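Long-range contacts in arabinogalactan endo-1,4-beta-galactosidase (Ignisphaera aggregans, PDB 7OSK), which probably hydrolyses internal beta-1,4-galactosidic links in galactans, the deposited chain being the hyperthermostable family 53 catalytic part of a longer protein: residues N205-F209 with F244-L248; Y295-L299 with K321-Q327. One frame throughout, in Å; residues are numbered along the deposited sequence. Where two conformers were deposited one is given.

In the fold
The modelled chain folds as an eight-stranded beta/alpha barrel of glycoside hydrolase family 53, and both contacts lie in its outer layer. Going from the N terminus, contact 1 comes first: it closes the excursion from helix 206-223 through strand 228-234 to helix 238-250, joining two successive helices of the barrel. The chain then passes through strands 257-261 and 287-293 before contact 2 opens, where residues just after strand 287-293 meet the start of helix 324-342 and close a long connection that includes helix 312-318 and four of the calcium ligands. The contacts follow one another without nesting or crossing. The centres of contact 1 and contact 2 are about 38 Å apart, on opposite sides of the chain's centre.

Contact 1 (N205-F209 with F244-L248); sequences NWTQF and FIDRL
Phe244 presents a ring face to the edge of Trp206, an edge-to-face (T-shaped) pair whose planes stand at 81° and whose centroids, taken on the six-membered ring of the indole, are 5.4 Å apart. Between the two side chains the nearest atoms are Trp206 CZ3 and Phe244 CE2, 3.8 Å apart. The far end of the Phe244 ring also meets Phe209, one turn on from Trp206: Phe244 CZ arrives at the edge of the Phe209 ring, 3.8 Å from Phe209 CE2. Phe209 CD2 in turn leans over the rim of one indole face.

The opposite indole face belongs to Arg247, which is modelled in two conformers; the contacts given here are those of one. Its side chain, anti at chi1 (-162°) and extended from there on, runs across the face against the direction of the indole, laying the methylenes and then the charged head over the ring. Arg247 CD makes a CH-pi contact with the five-membered ring. Beyond it the guanidinium stacks parallel to the indole, a cation-pi arrangement with Arg247 CZ 3.7 Å from Trp206 CG. Leu248 N and CA lie at the ring edge, while Leu248 CD1 comes obliquely from the Phe209 side, 3.6 Å from Trp206 CZ2. Trp206 NE1 is taken up by Ser251 OG, which also bonds to Arg247 O and so ties the indole to the end of the partner helix.

Trp206 thus packs from the first turn of helix 206-223 against the side of helix 238-250, while Phe244 and Leu248 also reach inward to strand 228-234, between these two helices.

Contact 2 (Y295-L299 with K321-Q327); sequences YAWTL and KASIQGQ
Gln327 NE2 is surrounded by three oxygens that share its two N-H groups: Tyr295 O across the contact, through a weak bond of 3.3 Å bent to 135° at the hydrogen, and Tyr351 OH and Ala376 O elsewhere. With Gln327 OE1 bonded to Ser387 OG as well, both ends of this buried amide are engaged and its rotation should be well fixed. The extended Gln327 side chain runs alongside Trp297, in the same direction, and Gln327 OE1 comes 3.5 Å from Trp297 CB. Amide and indole planes are 36° apart, well short of a parallel stack.

With CG between its backbone N and carbonyl carbon (chi1 59°), the Trp297 indole swings out alongside Gln327, its far end heading outward and CE3 meeting Ile324 CG1 obliquely at 4.0 Å. Trp297 NE1 reaches Glu373 O, the backbone of a calcium ligand. Thr298 CG2 covers the centre of one indole face.

Elsewhere the backbones run close together without strand pairing, with CA-H...O contacts such as Ala322 CA to Ala296 O at 3.3 Å. Ala322 centres an inverse gamma turn; Ala322 CB is 4.0 Å from Ala296 CB. Tyr295 brings its ring edge to the Lys321 carbonyl. Ser323 then N-caps the following helix, Ser323 OG accepting from Gly326 N at 2.9 Å.

The segment 295-299, just beyond strand 287-293, is therefore seated against the first turn of helix 324-342, with helix 312-318 beside Leu299 and Lys321. Tyr351 OH, bonding to both Gln327 NE2 and Tyr295 N, joins the contact to strand 346-352.

Contact 1 (N205-F209 with F244-L248)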
ATOM      1  N   ASN A 205      -0.596   8.616  23.756  1.00 25.65           N
ATOM      2  CA  ASN A 205      -0.075   9.976  23.800  1.00 26.31           C
ATOM      3  C   ASN A 205      -0.625  10.759  22.617  1.00 25.44           C
ATOM      4  O   ASN A 205       0.123  11.153  21.723  1.00 25.59           O
ATOM      5  CB  ASN A 205       1.455   9.987  23.770  1.00 26.63           C
ATOM      6  CG  ASN A 205       2.066   9.015  24.752  1.00 29.04           C
ATOM      7  OD1 ASN A 205       2.501   7.928  24.374  1.00 25.98           O
ATOM      8  ND2 ASN A 205       2.103   9.399  26.024  1.00 33.95           N
ATOM      9  N   TRP A 206      -1.938  10.969  22.612  1.00 23.25           N
ATOM     10  CA  TRP A 206      -2.609  11.578  21.470  1.00 22.71           C
ATOM     11  C   TRP A 206      -2.038  12.944  21.125  1.00 21.84           C
ATOM     12  O   TRP A 206      -1.865  13.269  19.953  1.00 22.38           O
ATOM     13  CB  TRP A 206      -4.105  11.714  21.734  1.00 22.42           C
ATOM     14  CG  TRP A 206      -4.846  12.161  20.522  1.00 21.15           C
ATOM     15  CD1 TRP A 206      -5.228  13.433  20.213  1.00 18.87           C
ATOM     16  CD2 TRP A 206      -5.281  11.337  19.437  1.00 21.43           C
ATOM     17  NE1 TRP A 206      -5.881  13.451  19.006  1.00 20.52           N
ATOM     18  CE2 TRP A 206      -5.927  12.175  18.508  1.00 20.71           C
ATOM     19  CE3 TRP A 206      -5.191   9.968  19.164  1.00 21.28           C
ATOM     20  CZ2 TRP A 206      -6.479  11.690  17.328  1.00 21.27           C
ATOM     21  CZ3 TRP A 206      -5.740   9.490  17.993  1.00 20.02           C
ATOM     22  CH2 TRP A 206      -6.376  10.347  17.088  1.00 23.20           C
ATOM     23  N   THR A 207      -1.754  13.744  22.146  1.00 25.48           N
ATOM     24  CA  THR A 207      -1.224  15.087  21.942  1.00 28.16           C
ATOM     25  C   THR A 207       0.091  15.044  21.166  1.00 24.55           C
ATOM     26  O   THR A 207       0.268  15.762  20.181  1.00 22.50           O
ATOM     27  CB  THR A 207      -0.997  15.810  23.283  1.00 26.47           C
ATOM     28  OG1 THR A 207      -2.203  15.770  24.060  1.00 27.06           O
ATOM     29  CG2 THR A 207      -0.587  17.259  23.053  1.00 25.21           C
ATOM     30  N   GLN A 208       1.005  14.191  21.614  1.00 25.95           N
ATOM     31  CA  GLN A 208       2.301  14.047  20.968  1.00 24.68           C
ATOM     32  C   GLN A 208       2.150  13.374  19.611  1.00 22.98           C
ATOM     33  O   GLN A 208       2.849  13.709  18.655  1.00 20.52           O
ATOM     34  CB  GLN A 208       3.249  13.247  21.859  1.00 24.04           C
ATOM     35  CG  GLN A 208       3.609  13.961  23.148  1.00 24.50           C
ATOM     36  CD  GLN A 208       4.737  13.283  23.899  1.00 25.46           C
ATOM     37  OE1 GLN A 208       4.982  12.086  23.734  1.00 22.63           O
ATOM     38  NE2 GLN A 208       5.437  14.051  24.726  1.00 26.75           N
ATOM     39  N   PHE A 209       1.230  12.418  19.548  1.00 25.66           N
ATOM     40  CA  PHE A 209       0.891  11.727  18.310  1.00 22.98           C
ATOM     41  C   PHE A 209       0.475  12.729  17.228  1.00 22.01           C
ATOM     42  O   PHE A 209       0.922  12.638  16.085  1.00 18.49           O
ATOM     43  CB  PHE A 209      -0.224  10.707  18.582  1.00 22.98           C
ATOM     44  CG  PHE A 209      -0.777  10.037  17.349  1.00 22.70           C
ATOM     45  CD1 PHE A 209       0.025   9.769  16.250  1.00 22.38           C
ATOM     46  CD2 PHE A 209      -2.111   9.670  17.299  1.00 23.11           C
ATOM     47  CE1 PHE A 209      -0.500   9.151  15.126  1.00 21.58           C
ATOM     48  CE2 PHE A 209      -2.638   9.052  16.181  1.00 22.54           C
ATOM     49  CZ  PHE A 209      -1.833   8.794  15.095  1.00 19.76           C
ATOM     50  N   PHE A 244     -11.603   7.323  15.932  1.00 22.51           N
ATOM     51  CA  PHE A 244     -10.237   7.710  15.606  1.00 22.09           C
ATOM     52  C   PHE A 244     -10.186   8.959  14.727  1.00 21.46           C
ATOM     53  O   PHE A 244      -9.400   9.872  14.981  1.00 21.61           O
ATOM     54  CB  PHE A 244      -9.513   6.559  14.907  1.00 22.10           C
ATOM     55  CG  PHE A 244      -8.049   6.810  14.684  1.00 21.22           C
ATOM     56  CD1 PHE A 244      -7.606   7.436  13.529  1.00 21.24           C
ATOM     57  CD2 PHE A 244      -7.117   6.422  15.631  1.00 20.59           C
ATOM     58  CE1 PHE A 244      -6.259   7.669  13.324  1.00 22.27           C
ATOM     59  CE2 PHE A 244      -5.768   6.652  15.432  1.00 20.35           C
ATOM     60  CZ  PHE A 244      -5.338   7.276  14.277  1.00 22.26           C
ATOM     61  N   ILE A 245     -11.022   8.996  13.696  1.00 20.92           N
ATOM     62  CA  ILE A 245     -10.996  10.096  12.737  1.00 23.57           C
ATOM     63  C   ILE A 245     -11.607  11.369  13.327  1.00 20.76           C
ATOM     64  O   ILE A 245     -11.081  12.461  13.120  1.00 18.33           O
ATOM     65  CB  ILE A 245     -11.730   9.713  11.436  1.00 23.15           C
ATOM     66  CG1 ILE A 245     -10.996   8.552  10.757  1.00 22.72           C
ATOM     67  CG2 ILE A 245     -11.819  10.913  10.486  1.00 22.05           C
ATOM     68  CD1 ILE A 245     -11.688   8.000   9.526  1.00 23.28           C
ATOM     69  N   ASP A 246     -12.717  11.226  14.045  1.00 21.23           N
ATOM     70  CA  ASP A 246     -13.320  12.353  14.752  1.00 21.71           C
ATOM     71  C   ASP A 246     -12.285  13.064  15.614  1.00 21.80           C
ATOM     72  O   ASP A 246     -12.140  14.286  15.550  1.00 20.00           O
ATOM     73  CB  ASP A 246     -14.485  11.890  15.634  1.00 23.01           C
ATOM     74  CG  ASP A 246     -15.753  11.622  14.845  1.00 24.09           C
ATOM     75  OD1 ASP A 246     -15.668  11.468  13.609  1.00 24.93           O
ATOM     76  OD2 ASP A 246     -16.834  11.558  15.468  1.00 22.86           O
ATOM     77  N   ARG A 247     -11.565  12.294  16.424  0.50 21.25           N
ATOM     78  CA  ARG A 247     -10.565  12.860  17.318  0.50 19.85           C
ATOM     79  C   ARG A 247      -9.408  13.455  16.523  0.50 20.79           C
ATOM     80  O   ARG A 247      -8.756  14.399  16.970  0.50 22.27           O
ATOM     81  CB  ARG A 247     -10.050  11.797  18.289  0.50 20.24           C
ATOM     82  CG  ARG A 247      -9.341  12.368  19.509  0.50 20.32           C
ATOM     83  CD  ARG A 247      -8.859  11.267  20.442  0.50 20.14           C
ATOM     84  NE  ARG A 247      -8.293  11.802  21.677  0.50 19.36           N
ATOM     85  CZ  ARG A 247      -7.684  11.068  22.602  0.50 18.96           C
ATOM     86  NH1 ARG A 247      -7.550   9.758  22.439  0.50 19.39           N
ATOM     87  NH2 ARG A 247      -7.202  11.644  23.693  0.50 19.33           N
ATOM     88  N   LEU A 248      -9.159  12.905  15.338  1.00 19.91           N
ATOM     89  CA  LEU A 248      -8.083  13.389  14.483  1.00 20.99           C
ATOM     90  C   LEU A 248      -8.457  14.722  13.836  1.00 18.99           C
ATOM     91  O   LEU A 248      -7.685  15.678  13.867  1.00 17.94           O
ATOM     92  CB  LEU A 248      -7.752  12.351  13.406  1.00 21.81           C
ATOM     93  CG  LEU A 248      -6.327  12.367  12.846  1.00 20.69           C
ATOM     94  CD1 LEU A 248      -5.321  11.972  13.919  1.00 20.75           C
ATOM     95  CD2 LEU A 248      -6.218  11.442  11.645  1.00 20.03           C
TER

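Contact 2 (Y295-L299 with K321-Q327)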
ATOM      1  N   TYR A 295      -5.659 -11.124  -2.405  1.00 23.25           N
ATOM      2  CA  TYR A 295      -6.263 -12.437  -2.243  1.00 23.26           C
ATOM      3  C   TYR A 295      -5.419 -13.488  -2.947  1.00 26.02           C
ATOM      4  O   TYR A 295      -4.532 -13.155  -3.734  1.00 21.23           O
ATOM      5  CB  TYR A 295      -7.690 -12.458  -2.787  1.00 23.19           C
ATOM      6  CG  TYR A 295      -8.564 -13.464  -2.082  1.00 25.38           C
ATOM      7  CD1 TYR A 295      -9.070 -13.201  -0.816  1.00 25.99           C
ATOM      8  CD2 TYR A 295      -8.870 -14.682  -2.670  1.00 24.73           C
ATOM      9  CE1 TYR A 295      -9.862 -14.115  -0.161  1.00 26.70           C
ATOM     10  CE2 TYR A 295      -9.664 -15.607  -2.020  1.00 25.87           C
ATOM     11  CZ  TYR A 295     -10.157 -15.318  -0.763  1.00 28.78           C
ATOM     12  OH  TYR A 295     -10.950 -16.226  -0.101  1.00 28.81           O
ATOM     13  N   ALA A 296      -5.703 -14.753  -2.656  1.00 25.10           N
ATOM     14  CA  ALA A 296      -4.911 -15.854  -3.185  1.00 23.83           C
ATOM     15  C   ALA A 296      -5.438 -16.338  -4.531  1.00 24.97           C
ATOM     16  O   ALA A 296      -6.625 -16.632  -4.675  1.00 25.62           O
ATOM     17  CB  ALA A 296      -4.884 -17.000  -2.191  1.00 22.99           C
ATOM     18  N   TRP A 297      -4.546 -16.411  -5.516  1.00 23.73           N
ATOM     19  CA  TRP A 297      -4.869 -17.007  -6.809  1.00 25.19           C
ATOM     20  C   TRP A 297      -4.576 -18.506  -6.782  1.00 27.78           C
ATOM     21  O   TRP A 297      -4.925 -19.233  -7.715  1.00 29.91           O
ATOM     22  CB  TRP A 297      -4.085 -16.326  -7.936  1.00 26.12           C
ATOM     23  CG  TRP A 297      -2.585 -16.404  -7.783  1.00 24.99           C
ATOM     24  CD1 TRP A 297      -1.790 -15.558  -7.068  1.00 22.59           C
ATOM     25  CD2 TRP A 297      -1.709 -17.378  -8.365  1.00 24.28           C
ATOM     26  NE1 TRP A 297      -0.475 -15.947  -7.163  1.00 21.54           N
ATOM     27  CE2 TRP A 297      -0.399 -17.063  -7.954  1.00 21.26           C
ATOM     28  CE3 TRP A 297      -1.906 -18.489  -9.190  1.00 23.56           C
ATOM     29  CZ2 TRP A 297       0.707 -17.815  -8.339  1.00 22.61           C
ATOM     30  CZ3 TRP A 297      -0.807 -19.235  -9.572  1.00 24.52           C
ATOM     31  CH2 TRP A 297       0.483 -18.894  -9.146  1.00 24.58           C
ATOM     32  N   THR A 298      -3.938 -18.958  -5.706  1.00 26.53           N
ATOM     33  CA  THR A 298      -3.651 -20.375  -5.503  1.00 24.75           C
ATOM     34  C   THR A 298      -3.296 -20.623  -4.042  1.00 24.43           C
ATOM     35  O   THR A 298      -3.130 -19.681  -3.272  1.00 24.97           O
ATOM     36  CB  THR A 298      -2.495 -20.864  -6.397  1.00 25.00           C
ATOM     37  OG1 THR A 298      -2.242 -22.252  -6.140  1.00 27.90           O
ATOM     38  CG2 THR A 298      -1.230 -20.065  -6.127  1.00 25.83           C
ATOM     39  N   LEU A 299      -3.171 -21.892  -3.673  1.00 26.09           N
ATOM     40  CA  LEU A 299      -2.842 -22.269  -2.304  1.00 27.26           C
ATOM     41  C   LEU A 299      -1.470 -22.930  -2.249  1.00 26.54           C
ATOM     42  O   LEU A 299      -0.924 -23.165  -1.171  1.00 25.84           O
ATOM     43  CB  LEU A 299      -3.917 -23.210  -1.745  1.00 26.92           C
ATOM     44  CG  LEU A 299      -4.526 -22.986  -0.353  1.00 30.74           C
ATOM     45  CD1 LEU A 299      -4.546 -21.526   0.083  1.00 29.54           C
ATOM     46  CD2 LEU A 299      -5.942 -23.542  -0.341  1.00 32.85           C
ATOM     47  N   LYS A 321     -12.932 -18.067  -3.392  1.00 28.67           N
ATOM     48  CA  LYS A 321     -12.132 -19.277  -3.467  1.00 28.41           C
ATOM     49  C   LYS A 321     -10.745 -18.925  -4.013  1.00 27.54           C
ATOM     50  O   LYS A 321     -10.590 -17.942  -4.738  1.00 27.53           O
ATOM     51  CB  LYS A 321     -12.855 -20.324  -4.327  1.00 29.17           C
ATOM     52  CG  LYS A 321     -12.360 -20.469  -5.751  1.00 27.26           C
ATOM     53  CD  LYS A 321     -11.262 -21.517  -5.827  1.00 30.07           C
ATOM     54  CE  LYS A 321     -11.767 -22.829  -6.407  1.00 30.88           C
ATOM     55  NZ  LYS A 321     -11.454 -23.985  -5.523  1.00 33.89           N
ATOM     56  N   ALA A 322      -9.737 -19.714  -3.652  1.00 28.36           N
ATOM     57  CA  ALA A 322      -8.352 -19.388  -3.990  1.00 28.70           C
ATOM     58  C   ALA A 322      -7.962 -19.855  -5.392  1.00 27.15           C
ATOM     59  O   ALA A 322      -7.155 -20.769  -5.545  1.00 26.48           O
ATOM     60  CB  ALA A 322      -7.408 -19.990  -2.959  1.00 28.98           C
ATOM     61  N   SER A 323      -8.545 -19.224  -6.406  1.00 26.49           N
ATOM     62  CA  SER A 323      -8.162 -19.466  -7.795  1.00 27.34           C
ATOM     63  C   SER A 323      -7.889 -18.138  -8.480  1.00 28.07           C
ATOM     64  O   SER A 323      -8.151 -17.078  -7.915  1.00 32.21           O
ATOM     65  CB  SER A 323      -9.255 -20.222  -8.549  1.00 27.94           C
ATOM     66  OG  SER A 323     -10.468 -19.487  -8.550  1.00 28.63           O
ATOM     67  N   ILE A 324      -7.378 -18.195  -9.704  1.00 25.70           N
ATOM     68  CA  ILE A 324      -7.114 -16.982 -10.460  1.00 28.03           C
ATOM     69  C   ILE A 324      -8.427 -16.250 -10.714  1.00 27.48           C
ATOM     70  O   ILE A 324      -8.486 -15.024 -10.657  1.00 28.57           O
ATOM     71  CB  ILE A 324      -6.403 -17.287 -11.793  1.00 35.62           C
ATOM     72  CG1 ILE A 324      -5.111 -18.072 -11.527  1.00 29.96           C
ATOM     73  CG2 ILE A 324      -6.115 -15.991 -12.545  1.00 32.02           C
ATOM     74  CD1 ILE A 324      -4.289 -18.388 -12.766  1.00 30.17           C
ATOM     75  N   GLN A 325      -9.481 -17.014 -10.988  1.00 28.90           N
ATOM     76  CA  GLN A 325     -10.821 -16.454 -11.139  1.00 27.72           C
ATOM     77  C   GLN A 325     -11.320 -15.883  -9.815  1.00 27.61           C
ATOM     78  O   GLN A 325     -11.907 -14.801  -9.775  1.00 27.40           O
ATOM     79  CB  GLN A 325     -11.797 -17.521 -11.646  1.00 28.19           C
ATOM     80  CG  GLN A 325     -13.222 -17.023 -11.855  1.00 25.94           C
ATOM     81  CD  GLN A 325     -13.338 -16.065 -13.021  1.00 29.61           C
ATOM     82  OE1 GLN A 325     -13.326 -16.477 -14.181  1.00 30.55           O
ATOM     83  NE2 GLN A 325     -13.452 -14.775 -12.721  1.00 29.41           N
ATOM     84  N   GLY A 326     -11.096 -16.626  -8.736  1.00 26.20           N
ATOM     85  CA  GLY A 326     -11.546 -16.216  -7.419  1.00 25.10           C
ATOM     86  C   GLY A 326     -10.861 -14.946  -6.964  1.00 27.34           C
ATOM     87  O   GLY A 326     -11.452 -14.131  -6.254  1.00 28.73           O
ATOM     88  N   GLN A 327      -9.606 -14.781  -7.371  1.00 25.58           N
ATOM     89  CA  GLN A 327      -8.850 -13.572  -7.075  1.00 24.67           C
ATOM     90  C   GLN A 327      -9.445 -12.390  -7.829  1.00 24.94           C
ATOM     91  O   GLN A 327      -9.678 -11.326  -7.259  1.00 22.81           O
ATOM     92  CB  GLN A 327      -7.375 -13.753  -7.454  1.00 27.07           C
ATOM     93  CG  GLN A 327      -6.503 -12.524  -7.197  1.00 23.85           C
ATOM     94  CD  GLN A 327      -5.095 -12.670  -7.748  1.00 23.02           C
ATOM     95  OE1 GLN A 327      -4.901 -13.060  -8.899  1.00 22.18           O
ATOM     96  NE2 GLN A 327      -4.103 -12.353  -6.922  1.00 23.97           N
TER